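Local coordinates for flagellar motor switch protein FliG (Thermotoga maritima, PDB 3AJC) that probably forms part of the switch complex proposed to lie at the base of the flagellar basal body, acting with chemotaxis proteins to set the direction of rotation, at residues Q52-L61 against I110-L121. Sequence-based numbering, arbitrary orientation.
Sequences QTEVLKRIAL and IMDKLVQENPEL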
ATOM      1  N   GLN A  52       3.032  -4.708 -18.778  1.00 39.02           N
ATOM      2  CA  GLN A  52       3.183  -4.139 -17.443  1.00 37.59           C
ATOM      3  C   GLN A  52       2.177  -3.070 -17.021  1.00 34.40           C
ATOM      4  O   GLN A  52       1.436  -3.284 -16.065  1.00 31.10           O
ATOM      5  CB  GLN A  52       4.631  -3.650 -17.251  1.00 36.42           C
ATOM      6  CG  GLN A  52       5.650  -4.726 -17.637  1.00 38.89           C
ATOM      7  CD  GLN A  52       7.077  -4.412 -17.217  1.00 38.06           C
ATOM      8  OE1 GLN A  52       7.567  -3.292 -17.384  1.00 39.93           O
ATOM      9  NE2 GLN A  52       7.758  -5.415 -16.686  1.00 36.85           N
ATOM     10  N   THR A  53       2.131  -1.942 -17.724  1.00 34.48           N
ATOM     11  CA  THR A  53       1.196  -0.883 -17.355  1.00 36.84           C
ATOM     12  C   THR A  53      -0.267  -1.314 -17.434  1.00 39.07           C
ATOM     13  O   THR A  53      -1.033  -1.131 -16.475  1.00 37.69           O
ATOM     14  CB  THR A  53       1.375   0.368 -18.226  1.00 36.69           C
ATOM     15  OG1 THR A  53       2.706   0.867 -18.079  1.00 36.09           O
ATOM     16  CG2 THR A  53       0.413   1.455 -17.780  1.00 35.75           C
ATOM     17  N   GLU A  54      -0.654  -1.888 -18.570  1.00 39.91           N
ATOM     18  CA  GLU A  54      -2.028  -2.334 -18.765  1.00 41.16           C
ATOM     19  C   GLU A  54      -2.456  -3.302 -17.656  1.00 39.33           C
ATOM     20  O   GLU A  54      -3.537  -3.165 -17.080  1.00 36.61           O
ATOM     21  CB  GLU A  54      -2.160  -2.992 -20.143  1.00 45.60           C
ATOM     22  CG  GLU A  54      -3.202  -2.345 -21.070  1.00 53.51           C
ATOM     23  CD  GLU A  54      -3.117  -0.809 -21.127  1.00 57.20           C
ATOM     24  OE1 GLU A  54      -1.993  -0.252 -21.189  1.00 58.56           O
ATOM     25  OE2 GLU A  54      -4.188  -0.158 -21.128  1.00 58.55           O
ATOM     26  N   VAL A  55      -1.602  -4.274 -17.348  1.00 37.46           N
ATOM     27  CA  VAL A  55      -1.912  -5.248 -16.300  1.00 33.64           C
ATOM     28  C   VAL A  55      -2.038  -4.574 -14.940  1.00 34.26           C
ATOM     29  O   VAL A  55      -2.911  -4.924 -14.144  1.00 33.91           O
ATOM     30  CB  VAL A  55      -0.829  -6.345 -16.211  1.00 32.49           C
ATOM     31  CG1 VAL A  55      -0.928  -7.072 -14.874  1.00 26.11           C
ATOM     32  CG2 VAL A  55      -0.988  -7.328 -17.377  1.00 29.18           C
ATOM     33  N   LEU A  56      -1.169  -3.604 -14.675  1.00 33.53           N
ATOM     34  CA  LEU A  56      -1.203  -2.912 -13.391  1.00 34.67           C
ATOM     35  C   LEU A  56      -2.502  -2.097 -13.289  1.00 35.92           C
ATOM     36  O   LEU A  56      -3.140  -2.052 -12.229  1.00 32.80           O
ATOM     37  CB  LEU A  56       0.032  -2.006 -13.238  1.00 29.16           C
ATOM     38  CG  LEU A  56       0.287  -1.390 -11.853  1.00 32.05           C
ATOM     39  CD1 LEU A  56      -0.680  -0.242 -11.562  1.00 28.74           C
ATOM     40  CD2 LEU A  56       0.157  -2.476 -10.796  1.00 27.46           C
ATOM     41  N   LYS A  57      -2.895  -1.471 -14.398  1.00 37.50           N
ATOM     42  CA  LYS A  57      -4.122  -0.676 -14.424  1.00 38.98           C
ATOM     43  C   LYS A  57      -5.357  -1.562 -14.183  1.00 38.24           C
ATOM     44  O   LYS A  57      -6.253  -1.190 -13.420  1.00 37.08           O
ATOM     45  CB  LYS A  57      -4.253   0.056 -15.759  1.00 40.08           C
ATOM     46  CG  LYS A  57      -5.403   1.056 -15.807  1.00 45.39           C
ATOM     47  CD  LYS A  57      -5.474   1.763 -17.153  1.00 47.38           C
ATOM     48  CE  LYS A  57      -5.954   0.820 -18.248  1.00 50.54           C
ATOM     49  NZ  LYS A  57      -6.037   1.496 -19.582  1.00 52.70           N
ATOM     50  N   ARG A  58      -5.397  -2.729 -14.824  1.00 36.91           N
ATOM     51  CA  ARG A  58      -6.512  -3.656 -14.661  1.00 37.48           C
ATOM     52  C   ARG A  58      -6.596  -4.174 -13.230  1.00 38.79           C
ATOM     53  O   ARG A  58      -7.680  -4.493 -12.736  1.00 37.71           O
ATOM     54  CB  ARG A  58      -6.373  -4.833 -15.625  1.00 38.88           C
ATOM     55  CG  ARG A  58      -6.787  -4.505 -17.042  1.00 44.06           C
ATOM     56  CD  ARG A  58      -6.429  -5.627 -17.998  1.00 48.19           C
ATOM     57  NE  ARG A  58      -6.795  -5.293 -19.370  1.00 52.22           N
ATOM     58  CZ  ARG A  58      -8.043  -5.261 -19.822  1.00 55.84           C
ATOM     59  NH1 ARG A  58      -9.054  -5.549 -19.015  1.00 56.73           N
ATOM     60  NH2 ARG A  58      -8.284  -4.925 -21.083  1.00 58.46           N
ATOM     61  N   ILE A  59      -5.449  -4.272 -12.564  1.00 38.96           N
ATOM     62  CA  ILE A  59      -5.437  -4.736 -11.185  1.00 38.16           C
ATOM     63  C   ILE A  59      -6.043  -3.629 -10.327  1.00 39.70           C
ATOM     64  O   ILE A  59      -6.813  -3.887  -9.388  1.00 40.40           O
ATOM     65  CB  ILE A  59      -3.996  -5.034 -10.698  1.00 36.83           C
ATOM     66  CG1 ILE A  59      -3.456  -6.283 -11.410  1.00 35.97           C
ATOM     67  CG2 ILE A  59      -3.984  -5.223  -9.181  1.00 36.02           C
ATOM     68  CD1 ILE A  59      -2.019  -6.644 -11.058  1.00 31.18           C
ATOM     69  N   ALA A  60      -5.699  -2.393 -10.672  1.00 39.23           N
ATOM     70  CA  ALA A  60      -6.181  -1.225  -9.955  1.00 41.32           C
ATOM     71  C   ALA A  60      -7.690  -1.051 -10.125  1.00 43.67           C
ATOM     72  O   ALA A  60      -8.380  -0.642  -9.193  1.00 44.02           O
ATOM     73  CB  ALA A  60      -5.454   0.017 -10.445  1.00 38.36           C
ATOM     74  N   LEU A  61      -8.196  -1.372 -11.316  1.00 45.53           N
ATOM     75  CA  LEU A  61      -9.620  -1.230 -11.615  1.00 47.45           C
ATOM     76  C   LEU A  61     -10.298  -2.579 -11.807  1.00 50.06           C
ATOM     77  O   LEU A  61     -11.271  -2.695 -12.551  1.00 51.64           O
ATOM     78  CB  LEU A  61      -9.784  -0.392 -12.884  1.00 46.39           C
ATOM     79  CG  LEU A  61      -9.103   0.981 -12.928  1.00 44.80           C
ATOM     80  CD1 LEU A  61      -9.078   1.459 -14.362  1.00 41.33           C
ATOM     81  CD2 LEU A  61      -9.829   1.981 -12.028  1.00 43.10           C
ATOM     82  N   ILE A 110       5.809   2.581 -15.104  1.00 34.21           N
ATOM     83  CA  ILE A 110       4.374   2.352 -15.035  1.00 32.99           C
ATOM     84  C   ILE A 110       3.635   3.598 -14.530  1.00 34.15           C
ATOM     85  O   ILE A 110       2.548   3.934 -15.013  1.00 30.62           O
ATOM     86  CB  ILE A 110       4.042   1.171 -14.099  1.00 31.19           C
ATOM     87  CG1 ILE A 110       4.575  -0.135 -14.704  1.00 31.86           C
ATOM     88  CG2 ILE A 110       2.543   1.117 -13.855  1.00 29.44           C
ATOM     89  CD1 ILE A 110       4.339  -1.379 -13.851  1.00 26.08           C
ATOM     90  N   MET A 111       4.235   4.273 -13.551  1.00 32.69           N
ATOM     91  CA  MET A 111       3.628   5.461 -12.973  1.00 35.13           C
ATOM     92  C   MET A 111       3.613   6.613 -13.975  1.00 36.84           C
ATOM     93  O   MET A 111       2.618   7.329 -14.076  1.00 36.24           O
ATOM     94  CB  MET A 111       4.366   5.868 -11.688  1.00 33.02           C
ATOM     95  CG  MET A 111       3.726   7.036 -10.916  1.00 33.46           C
ATOM     96  SD  MET A 111       1.949   6.808 -10.544  1.00 37.38           S
ATOM     97  CE  MET A 111       1.971   5.785  -8.990  1.00 35.21           C
ATOM     98  N   ASP A 112       4.709   6.788 -14.711  1.00 37.03           N
ATOM     99  CA  ASP A 112       4.784   7.846 -15.709  1.00 39.39           C
ATOM    100  C   ASP A 112       3.714   7.642 -16.773  1.00 39.68           C
ATOM    101  O   ASP A 112       3.071   8.594 -17.202  1.00 40.20           O
ATOM    102  CB  ASP A 112       6.165   7.883 -16.377  1.00 40.74           C
ATOM    103  CG  ASP A 112       7.225   8.530 -15.497  1.00 43.76           C
ATOM    104  OD1 ASP A 112       6.862   9.144 -14.463  1.00 43.62           O
ATOM    105  OD2 ASP A 112       8.422   8.432 -15.848  1.00 44.77           O
ATOM    106  N   LYS A 113       3.521   6.403 -17.204  1.00 40.00           N
ATOM    107  CA  LYS A 113       2.508   6.144 -18.208  1.00 41.51           C
ATOM    108  C   LYS A 113       1.104   6.401 -17.658  1.00 41.46           C
ATOM    109  O   LYS A 113       0.276   7.006 -18.335  1.00 41.88           O
ATOM    110  CB  LYS A 113       2.588   4.706 -18.733  1.00 42.86           C
ATOM    111  CG  LYS A 113       1.673   4.497 -19.936  1.00 48.23           C
ATOM    112  CD  LYS A 113       1.490   3.042 -20.316  1.00 51.06           C
ATOM    113  CE  LYS A 113       0.638   2.902 -21.580  1.00 52.92           C
ATOM    114  NZ  LYS A 113       0.274   1.476 -21.863  1.00 54.57           N
ATOM    115  N   LEU A 114       0.827   5.949 -16.438  1.00 40.76           N
ATOM    116  CA  LEU A 114      -0.497   6.159 -15.858  1.00 41.15           C
ATOM    117  C   LEU A 114      -0.786   7.646 -15.682  1.00 41.67           C
ATOM    118  O   LEU A 114      -1.929   8.089 -15.815  1.00 41.51           O
ATOM    119  CB  LEU A 114      -0.625   5.459 -14.504  1.00 39.89           C
ATOM    120  CG  LEU A 114      -0.612   3.931 -14.455  1.00 41.03           C
ATOM    121  CD1 LEU A 114      -0.820   3.488 -13.013  1.00 42.24           C
ATOM    122  CD2 LEU A 114      -1.704   3.356 -15.346  1.00 41.19           C
ATOM    123  N   VAL A 115       0.255   8.410 -15.372  1.00 40.86           N
ATOM    124  CA  VAL A 115       0.113   9.838 -15.188  1.00 43.43           C
ATOM    125  C   VAL A 115      -0.374  10.441 -16.501  1.00 46.86           C
ATOM    126  O   VAL A 115      -1.163  11.391 -16.512  1.00 47.11           O
ATOM    127  CB  VAL A 115       1.460  10.484 -14.797  1.00 42.84           C
ATOM    128  CG1 VAL A 115       1.374  12.000 -14.923  1.00 42.91           C
ATOM    129  CG2 VAL A 115       1.823  10.102 -13.371  1.00 41.18           C
ATOM    130  N   GLN A 116       0.094   9.871 -17.608  1.00 48.82           N
ATOM    131  CA  GLN A 116      -0.282  10.351 -18.924  1.00 50.86           C
ATOM    132  C   GLN A 116      -1.657   9.914 -19.412  1.00 50.80           C
ATOM    133  O   GLN A 116      -2.402  10.723 -19.963  1.00 51.48           O
ATOM    134  CB  GLN A 116       0.778   9.945 -19.946  1.00 52.78           C
ATOM    135  CG  GLN A 116       1.944  10.912 -20.011  1.00 57.97           C
ATOM    136  CD  GLN A 116       1.522  12.312 -20.461  1.00 62.64           C
ATOM    137  OE1 GLN A 116       2.331  13.240 -20.473  1.00 64.59           O
ATOM    138  NE2 GLN A 116       0.249  12.464 -20.838  1.00 62.04           N
ATOM    139  N   GLU A 117      -2.005   8.651 -19.203  1.00 50.79           N
ATOM    140  CA  GLU A 117      -3.291   8.152 -19.671  1.00 53.27           C
ATOM    141  C   GLU A 117      -4.421   8.027 -18.657  1.00 53.23           C
ATOM    142  O   GLU A 117      -5.585   7.934 -19.041  1.00 53.51           O
ATOM    143  CB  GLU A 117      -3.097   6.814 -20.388  1.00 55.50           C
ATOM    144  CG  GLU A 117      -2.699   6.977 -21.858  1.00 59.64           C
ATOM    145  CD  GLU A 117      -3.713   7.806 -22.650  1.00 60.75           C
ATOM    146  OE1 GLU A 117      -4.901   7.409 -22.705  1.00 60.00           O
ATOM    147  OE2 GLU A 117      -3.319   8.854 -23.212  1.00 60.43           O
ATOM    148  N   ASN A 118      -4.084   8.024 -17.371  1.00 52.31           N
ATOM    149  CA  ASN A 118      -5.084   7.916 -16.310  1.00 50.39           C
ATOM    150  C   ASN A 118      -4.603   8.737 -15.115  1.00 49.83           C
ATOM    151  O   ASN A 118      -4.476   8.218 -14.008  1.00 50.62           O
ATOM    152  CB  ASN A 118      -5.239   6.454 -15.887  1.00 50.88           C
ATOM    153  CG  ASN A 118      -5.809   5.580 -16.987  1.00 52.95           C
ATOM    154  OD1 ASN A 118      -7.029   5.503 -17.167  1.00 53.99           O
ATOM    155  ND2 ASN A 118      -4.931   4.918 -17.736  1.00 51.83           N
ATOM    156  N   PRO A 119      -4.351  10.038 -15.321  1.00 48.82           N
ATOM    157  CA  PRO A 119      -3.872  10.936 -14.262  1.00 48.83           C
ATOM    158  C   PRO A 119      -4.504  10.795 -12.878  1.00 49.14           C
ATOM    159  O   PRO A 119      -3.804  10.876 -11.871  1.00 48.28           O
ATOM    160  CB  PRO A 119      -4.068  12.329 -14.867  1.00 48.80           C
ATOM    161  CG  PRO A 119      -5.156  12.129 -15.872  1.00 49.33           C
ATOM    162  CD  PRO A 119      -4.788  10.812 -16.493  1.00 48.59           C
ATOM    163  N   GLU A 120      -5.813  10.575 -12.824  1.00 49.67           N
ATOM    164  CA  GLU A 120      -6.503  10.444 -11.545  1.00 50.64           C
ATOM    165  C   GLU A 120      -6.160   9.140 -10.850  1.00 49.32           C
ATOM    166  O   GLU A 120      -5.783   9.130  -9.675  1.00 49.53           O
ATOM    167  CB  GLU A 120      -8.021  10.517 -11.737  1.00 54.13           C
ATOM    168  CG  GLU A 120      -8.705  11.591 -10.896  1.00 59.63           C
ATOM    169  CD  GLU A 120      -8.471  11.425  -9.405  1.00 61.53           C
ATOM    170  OE1 GLU A 120      -8.895  10.391  -8.842  1.00 63.87           O
ATOM    171  OE2 GLU A 120      -7.863  12.332  -8.797  1.00 62.88           O
ATOM    172  N   LEU A 121      -6.310   8.039 -11.578  1.00 46.70           N
ATOM    173  CA  LEU A 121      -6.019   6.721 -11.038  1.00 43.05           C
ATOM    174  C   LEU A 121      -4.571   6.687 -10.554  1.00 42.15           C
ATOM    175  O   LEU A 121      -4.252   6.076  -9.530  1.00 41.00           O
ATOM    176  CB  LEU A 121      -6.245   5.657 -12.114  1.00 40.78           C
ATOM    177  CG  LEU A 121      -5.864   4.217 -11.749  1.00 42.06           C
ATOM    178  CD1 LEU A 121      -6.653   3.768 -10.537  1.00 42.73           C
ATOM    179  CD2 LEU A 121      -6.117   3.296 -12.926  1.00 39.72           C
TER
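L114 reaches across to helix 52-60 with both methyls, CD1 meeting L56 CD1 at 4.0 Å and CD2 lying 3.7 Å from T53 CG2. Its chain stands at about a right angle to that of L56, whereas it slides past T53 in the opposite direction. T53 suits the closest backbone approach, where its CA comes within 5.1 Å of I110 CA, because it is short and beta-branched; CG2, anti to the backbone N, is the branch turned onto L114. I110 presses CG2 against L56 CG at 3.9 Å and sends CD1 on to Q52 CB.

Nearer the solvent, extended K113 passes T53 and crosses E54 nearly perpendicularly, its NZ making a salt bridge to E54 OE1 (2.9 Å), nearly along the C-O axis. E54 begins by pointing away from the other helix, but a bend at chi2 (47°) brings its carboxylate back, and OE2 takes a second salt bridge from K57 NZ on its syn side, 33° out of plane. With E54 replaced by an alanine, K113 and K57 would probably lose the carboxylate that bridges them. K57 also lays its aliphatic part across N118 and L121, CG being 3.7 Å from L121 CD2. L121, branched and apolar, then meets L61 tip to tip and covers small A60.

Segments 52-60 and 110-117 cross at -68°, their axes 9.6 Å apart, as helix 49-60 packs on helices 104-117 and 119-128. M99 of helix 92-100 touches both L56 and I110; on helix 25-33, Q26 OE1 accepts a hydrogen bond from R58 NH1, both residues of the EHPQR motif important for FliM binding.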